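Local coordinates for cell division control protein 13 (Saccharomyces cerevisiae, PDB 4HCE) that probably supports telomere maintenance in budding yeast through its OB2 domain, whose dimerization is required for productive Stn1 binding, at residues L44-L49 / I65-P70; V105-W110 / A121-K126. One frame throughout, in Å; residues are numbered along the deposited sequence.

Contacts 1 and 2 lie in adjoining parts of the one sheet of this OB fold. Contact 1 comes first along the chain and closes before contact 2 opens. It pairs strand 42-47 with strand 65-69; contact 2 is the hairpin of strands 101-110 and 120-129. Their centres lie about 11 Å apart, and the sheet runs on from one to the other because strand 65-69 lies parallel to and beside strand 120-129. Val68 N lies 2.8 Å from Trp123 O, a probable hydrogen bond. Contact 1 sits near the centre of the chain, contact 2 farther out, where several of its residues meet the second subunit of the dimer.

Contact 1: L44-L49 / I65-P70; sequences LYFTQL and IEIVIP
Tyr45 and Glu66 lie alongside each other on one face of the sheet, their side chains pointing the same way, with Tyr45 CE1 3.7 Å from Glu66 CB. The glutamate offers its CB methylene to the slanting ring, and the ring and carboxylate planes stand 51° apart. On the other face Phe46 meets Ile67 through its CB, 3.7 Å from Ile67 CD1. With Phe46 CG anti to the backbone N (chi1 -177°), the ring leads away from strand 65-69 and packs on Leu19 of strand 16-27. Leu44 shares this face; its CD1 comes within 4.0 Å of Ile69 CD1, the two side chains crossing at a slant. These residues belong to an antiparallel pair in the five-stranded beta-barrel of the OB fold, where Leu44 with Ile67 and Phe46 with Ile65 are the hydrogen-bonded pairs and Tyr45 with Glu66 the non-hydrogen-bonded one. Leu44 N to Ile67 O is 2.7 Å, and Ile67 N returns a bond to Leu44 O at 2.8 Å. Phe46 N and Ile65 O are 3.0 Å apart, with the reciprocal bond running from Ile65 N to Phe46 O. Beyond the strands, Ile69 packs on Ile75 and Leu78 of helix 72-79, while Tyr45 reaches Met120 of the second subunit.

Contact 2: V105-W110 / A121-K126; sequences VERILW and AVWSLK
Arg107 lies over one face of the Trp123 indole, and this is the main side-chain interaction of the hairpin. Its CD sits 3.8 Å from the centroid of the six-membered ring, a CH-pi contact, while CZ makes a cation-pi contact 4.3 Å from the centroid of the five-membered ring. The guanidinium is turned 42° to the indole. A bend at chi2 (64°) swings the arginine chain across the ring, and NE donates to the backbone O of Ala11, which ties down the near side of the guanidinium. Replacing Trp123 by an alanine would probably leave the Arg107 guanidinium without its aromatic platform and open a gap beside Val105. The valine side chain crosses the indole at about a right angle, its CG2 3.4 Å from Trp123 CE3.

Backbone bonds hold the two strands in antiparallel register, forming the hairpin of strands 101-110 and 120-129 in the OB fold. Glu106 and Ser124 exchange bonds, as do Ile108 and Val122. Ser124 N lies 2.8 Å from Glu106 O, and Ile108 N 2.9 Å from Val122 O.

On the other face of the sheet from Trp123 the packing is apolar. Ile108 CG1 touches Val122 CG2 at 3.7 Å, and Trp110 CB rests on the same methyl at 3.6 Å. The CG2 methyl of Ile108 also lies against the Ser124 hydroxyl.

Polar side-chain contacts around Glu106 are looser. A water donates to Glu106 OE2 and weakly bridges to Ser124 OG. Lys126 passes obliquely across the glutamate, its NZ 5.4 Å from Glu106 OE2, so the opposite charges are close without touching. At the dimer interface, Arg107 packs on Val59 and Ala121 on Val57 of the second subunit, to which Ala121 also makes backbone hydrogen bonds.

Contact 1: L44-L49 / I65-P70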
loop_
_atom_site.group_PDB
_atom_site.type_symbol
_atom_site.label_atom_id
_atom_site.label_comp_id
_atom_site.label_asym_id
_atom_site.label_seq_id
_atom_site.Cartn_x
_atom_site.Cartn_y
_atom_site.Cartn_z
ATOM N N LEU B 44 0.636 4.993 7.193
ATOM C CA LEU B 44 0.749 4.582 8.602
ATOM C C LEU B 44 -0.136 3.384 8.883
ATOM O O LEU B 44 -1.199 3.247 8.277
ATOM C CB LEU B 44 0.389 5.728 9.540
ATOM C CG LEU B 44 1.120 7.054 9.301
ATOM C CD1 LEU B 44 0.571 8.067 10.298
ATOM C CD2 LEU B 44 2.629 6.935 9.434
ATOM N N TYR B 45 0.294 2.525 9.794
ATOM C CA TYR B 45 -0.517 1.397 10.212
ATOM C C TYR B 45 -0.985 1.584 11.627
ATOM O O TYR B 45 -0.182 1.778 12.549
ATOM C CB TYR B 45 0.224 0.058 10.030
ATOM C CG TYR B 45 0.608 -0.093 8.599
ATOM C CD1 TYR B 45 -0.377 -0.245 7.635
ATOM C CD2 TYR B 45 1.936 0.029 8.182
ATOM C CE1 TYR B 45 -0.073 -0.326 6.302
ATOM C CE2 TYR B 45 2.261 -0.044 6.833
ATOM C CZ TYR B 45 1.243 -0.214 5.903
ATOM O OH TYR B 45 1.533 -0.315 4.563
ATOM N N PHE B 46 -2.295 1.453 11.774
ATOM C CA PHE B 46 -2.987 1.704 13.008
ATOM C C PHE B 46 -3.826 0.508 13.427
ATOM O O PHE B 46 -4.494 -0.119 12.606
ATOM C CB PHE B 46 -3.856 2.940 12.844
ATOM C CG PHE B 46 -4.573 3.339 14.089
ATOM C CD1 PHE B 46 -4.055 4.310 14.936
ATOM C CD2 PHE B 46 -5.776 2.758 14.394
ATOM C CE1 PHE B 46 -4.734 4.661 16.096
ATOM C CE2 PHE B 46 -6.447 3.102 15.527
ATOM C CZ PHE B 46 -5.936 4.056 16.377
ATOM N N THR B 47 -3.758 0.186 14.714
ATOM C CA THR B 47 -4.564 -0.885 15.310
ATOM C C THR B 47 -4.738 -0.702 16.831
ATOM O O THR B 47 -3.856 -0.151 17.506
ATOM C CB THR B 47 -3.998 -2.303 15.037
ATOM O OG1 THR B 47 -4.979 -3.285 15.430
ATOM C CG2 THR B 47 -2.695 -2.554 15.803
ATOM N N GLN B 48 -5.874 -1.173 17.352
ATOM C CA GLN B 48 -6.066 -1.307 18.804
ATOM C C GLN B 48 -6.077 -2.797 19.217
ATOM O O GLN B 48 -6.357 -3.138 20.368
ATOM C CB GLN B 48 -7.360 -0.625 19.226
ATOM C CG GLN B 48 -8.605 -1.290 18.642
ATOM C CD GLN B 48 -9.920 -0.692 19.139
ATOM O OE1 GLN B 48 -10.999 -1.128 18.708
ATOM N NE2 GLN B 48 -9.853 0.280 20.052
ATOM N N LEU B 49 -5.782 -3.667 18.259
ATOM C CA LEU B 49 -5.750 -5.111 18.482
ATOM C C LEU B 49 -4.323 -5.593 18.670
ATOM O O LEU B 49 -3.559 -5.602 17.715
ATOM C CB LEU B 49 -6.312 -5.839 17.269
ATOM C CG LEU B 49 -7.723 -6.389 17.283
ATOM C CD1 LEU B 49 -7.661 -7.767 17.957
ATOM C CD2 LEU B 49 -8.740 -5.446 17.951
ATOM N N ILE B 65 -5.578 -0.815 10.012
ATOM C CA ILE B 65 -5.832 -0.126 8.770
ATOM C C ILE B 65 -4.612 0.661 8.331
ATOM O O ILE B 65 -3.814 1.146 9.167
ATOM C CB ILE B 65 -7.107 0.748 8.793
ATOM C CG1 ILE B 65 -7.055 1.760 9.922
ATOM C CG2 ILE B 65 -8.374 -0.120 8.850
ATOM C CD1 ILE B 65 -7.677 3.075 9.498
ATOM N N GLU B 66 -4.480 0.749 7.010
ATOM C CA GLU B 66 -3.539 1.619 6.332
ATOM C C GLU B 66 -4.106 3.058 6.277
ATOM O O GLU B 66 -5.241 3.281 5.900
ATOM C CB GLU B 66 -3.268 1.065 4.923
ATOM C CG GLU B 66 -2.593 2.066 3.999
ATOM C CD GLU B 66 -2.776 1.719 2.518
ATOM O OE1 GLU B 66 -3.660 2.324 1.811
ATOM O OE2 GLU B 66 -2.036 0.822 2.075
ATOM N N ILE B 67 -3.299 4.036 6.647
ATOM C CA ILE B 67 -3.704 5.439 6.580
ATOM C C ILE B 67 -2.678 6.173 5.717
ATOM O O ILE B 67 -1.479 6.176 6.029
ATOM C CB ILE B 67 -3.736 6.086 7.972
ATOM C CG1 ILE B 67 -4.623 5.287 8.948
ATOM C CG2 ILE B 67 -4.201 7.535 7.875
ATOM C CD1 ILE B 67 -4.442 5.698 10.407
ATOM N N VAL B 68 -3.149 6.782 4.633
ATOM C CA VAL B 68 -2.280 7.521 3.755
ATOM C C VAL B 68 -2.260 8.980 4.163
ATOM O O VAL B 68 -3.310 9.552 4.529
ATOM C CB VAL B 68 -2.615 7.338 2.235
ATOM C CG1 VAL B 68 -2.833 5.873 1.886
ATOM C CG2 VAL B 68 -3.851 8.112 1.836
ATOM N N ILE B 69 -1.045 9.540 4.167
ATOM C CA ILE B 69 -0.798 10.989 4.182
ATOM C C ILE B 69 -0.480 11.302 2.721
ATOM O O ILE B 69 0.631 11.047 2.259
ATOM C CB ILE B 69 0.424 11.388 5.047
ATOM C CG1 ILE B 69 0.580 10.476 6.270
ATOM C CG2 ILE B 69 0.361 12.865 5.436
ATOM C CD1 ILE B 69 -0.404 10.709 7.401
ATOM N N PRO B 70 -1.465 11.818 1.977
ATOM C CA PRO B 70 -1.429 11.863 0.495
ATOM C C PRO B 70 -0.439 12.814 -0.228
ATOM O O PRO B 70 -0.045 12.523 -1.366
ATOM C CB PRO B 70 -2.876 12.193 0.094
ATOM C CG PRO B 70 -3.592 12.591 1.342
ATOM C CD PRO B 70 -2.728 12.333 2.547
#

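Contact 2: V105-W110 / A121-K126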
loop_
_atom_site.group_PDB
_atom_site.type_symbol
_atom_site.label_atom_id
_atom_site.label_comp_id
_atom_site.label_asym_id
_atom_site.label_seq_id
_atom_site.Cartn_x
_atom_site.Cartn_y
_atom_site.Cartn_z
ATOM N N VAL B 105 -9.924 9.535 10.697
ATOM C CA VAL B 105 -9.554 9.176 9.342
ATOM C C VAL B 105 -10.747 9.422 8.438
ATOM O O VAL B 105 -11.907 9.333 8.880
ATOM C CB VAL B 105 -9.024 7.722 9.221
ATOM C CG1 VAL B 105 -7.738 7.561 10.020
ATOM C CG2 VAL B 105 -10.052 6.693 9.679
ATOM N N GLU B 106 -10.449 9.739 7.177
ATOM C CA GLU B 106 -11.464 10.062 6.215
ATOM C C GLU B 106 -11.249 9.242 4.969
ATOM O O GLU B 106 -10.151 9.209 4.437
ATOM C CB GLU B 106 -11.418 11.545 5.868
ATOM C CG GLU B 106 -12.582 11.970 4.996
ATOM C CD GLU B 106 -12.597 13.454 4.654
ATOM O OE1 GLU B 106 -13.589 13.863 4.017
ATOM O OE2 GLU B 106 -11.649 14.213 4.999
ATOM N N ARG B 107 -12.324 8.602 4.509
ATOM C CA ARG B 107 -12.318 7.784 3.326
ATOM C C ARG B 107 -12.380 8.731 2.119
ATOM O O ARG B 107 -13.377 9.459 1.938
ATOM C CB ARG B 107 -13.561 6.875 3.344
ATOM C CG ARG B 107 -13.510 5.722 2.367
ATOM C CD ARG B 107 -12.366 4.804 2.784
ATOM N NE ARG B 107 -12.451 3.518 2.128
ATOM C CZ ARG B 107 -11.506 2.593 2.140
ATOM N NH1 ARG B 107 -10.355 2.788 2.778
ATOM N NH2 ARG B 107 -11.728 1.461 1.505
ATOM N N ILE B 108 -11.333 8.717 1.298
ATOM C CA ILE B 108 -11.260 9.610 0.135
ATOM C C ILE B 108 -11.051 8.800 -1.146
ATOM O O ILE B 108 -10.577 7.665 -1.114
ATOM C CB ILE B 108 -10.122 10.664 0.268
ATOM C CG1 ILE B 108 -8.752 9.977 0.432
ATOM C CG2 ILE B 108 -10.391 11.653 1.402
ATOM C CD1 ILE B 108 -7.586 10.904 0.129
ATOM N N LEU B 109 -11.436 9.396 -2.266
ATOM C CA LEU B 109 -11.102 8.882 -3.574
ATOM C C LEU B 109 -9.785 9.539 -3.924
ATOM O O LEU B 109 -9.695 10.765 -4.108
ATOM C CB LEU B 109 -12.187 9.228 -4.588
ATOM C CG LEU B 109 -11.960 8.813 -6.038
ATOM C CD1 LEU B 109 -12.069 7.309 -6.219
ATOM C CD2 LEU B 109 -12.962 9.532 -6.925
ATOM N N TRP B 110 -8.752 8.717 -3.953
ATOM C CA TRP B 110 -7.411 9.192 -4.087
ATOM C C TRP B 110 -7.023 8.962 -5.506
ATOM O O TRP B 110 -6.726 7.837 -5.918
ATOM C CB TRP B 110 -6.526 8.443 -3.115
ATOM C CG TRP B 110 -5.073 8.822 -3.173
ATOM C CD1 TRP B 110 -4.522 10.091 -3.351
ATOM C CD2 TRP B 110 -3.923 7.919 -3.038
ATOM N NE1 TRP B 110 -3.154 10.034 -3.348
ATOM C CE2 TRP B 110 -2.727 8.761 -3.164
ATOM C CE3 TRP B 110 -3.769 6.545 -2.839
ATOM C CZ2 TRP B 110 -1.443 8.229 -3.082
ATOM C CZ3 TRP B 110 -2.468 6.021 -2.752
ATOM C CH2 TRP B 110 -1.334 6.844 -2.869
ATOM N N ALA B 121 -10.051 3.948 -3.269
ATOM C CA ALA B 121 -10.561 4.435 -1.979
ATOM C C ALA B 121 -9.514 4.108 -0.937
ATOM O O ALA B 121 -9.071 2.985 -0.849
ATOM C CB ALA B 121 -11.891 3.796 -1.616
ATOM N N VAL B 122 -9.103 5.107 -0.172
ATOM C CA VAL B 122 -8.127 4.906 0.884
ATOM C C VAL B 122 -8.593 5.714 2.086
ATOM O O VAL B 122 -9.457 6.596 1.953
ATOM C CB VAL B 122 -6.713 5.368 0.457
ATOM C CG1 VAL B 122 -6.184 4.536 -0.723
ATOM C CG2 VAL B 122 -6.714 6.849 0.098
ATOM N N TRP B 123 -8.030 5.386 3.251
ATOM C CA TRP B 123 -8.157 6.205 4.432
ATOM C C TRP B 123 -7.086 7.266 4.446
ATOM O O TRP B 123 -5.894 6.967 4.315
ATOM C CB TRP B 123 -8.031 5.329 5.683
ATOM C CG TRP B 123 -9.235 4.453 5.894
ATOM C CD1 TRP B 123 -9.319 3.070 5.773
ATOM C CD2 TRP B 123 -10.592 4.891 6.255
ATOM N NE1 TRP B 123 -10.597 2.630 6.038
ATOM C CE2 TRP B 123 -11.405 3.669 6.357
ATOM C CE3 TRP B 123 -11.182 6.114 6.509
ATOM C CZ2 TRP B 123 -12.753 3.710 6.685
ATOM C CZ3 TRP B 123 -12.535 6.143 6.851
ATOM C CH2 TRP B 123 -13.306 4.973 6.915
ATOM N N SER B 124 -7.470 8.522 4.609
ATOM C CA SER B 124 -6.459 9.542 4.808
ATOM C C SER B 124 -6.531 10.166 6.189
ATOM O O SER B 124 -7.591 10.191 6.793
ATOM C CB SER B 124 -6.571 10.633 3.759
ATOM O OG SER B 124 -7.775 11.315 3.978
ATOM N N LEU B 125 -5.408 10.695 6.663
ATOM C CA LEU B 125 -5.341 11.248 7.995
ATOM C C LEU B 125 -6.017 12.598 8.093
ATOM O O LEU B 125 -5.515 13.583 7.579
ATOM C CB LEU B 125 -3.882 11.385 8.450
ATOM C CG LEU B 125 -3.666 11.766 9.911
ATOM C CD1 LEU B 125 -4.853 11.327 10.771
ATOM C CD2 LEU B 125 -2.395 11.103 10.399
ATOM N N LYS B 126 -7.173 12.636 8.749
ATOM C CA LYS B 126 -7.871 13.891 8.978
ATOM C C LYS B 126 -7.296 14.625 10.197
ATOM O O LYS B 126 -6.948 15.794 10.122
ATOM C CB LYS B 126 -9.362 13.676 9.169
ATOM C CG LYS B 126 -10.168 14.949 9.055
ATOM C CD LYS B 126 -11.656 14.637 9.060
ATOM C CE LYS B 126 -12.436 15.817 8.500
ATOM N NZ LYS B 126 -12.877 16.711 9.596
HETATM O O HOH W 1 -8.519 14.404 5.399
#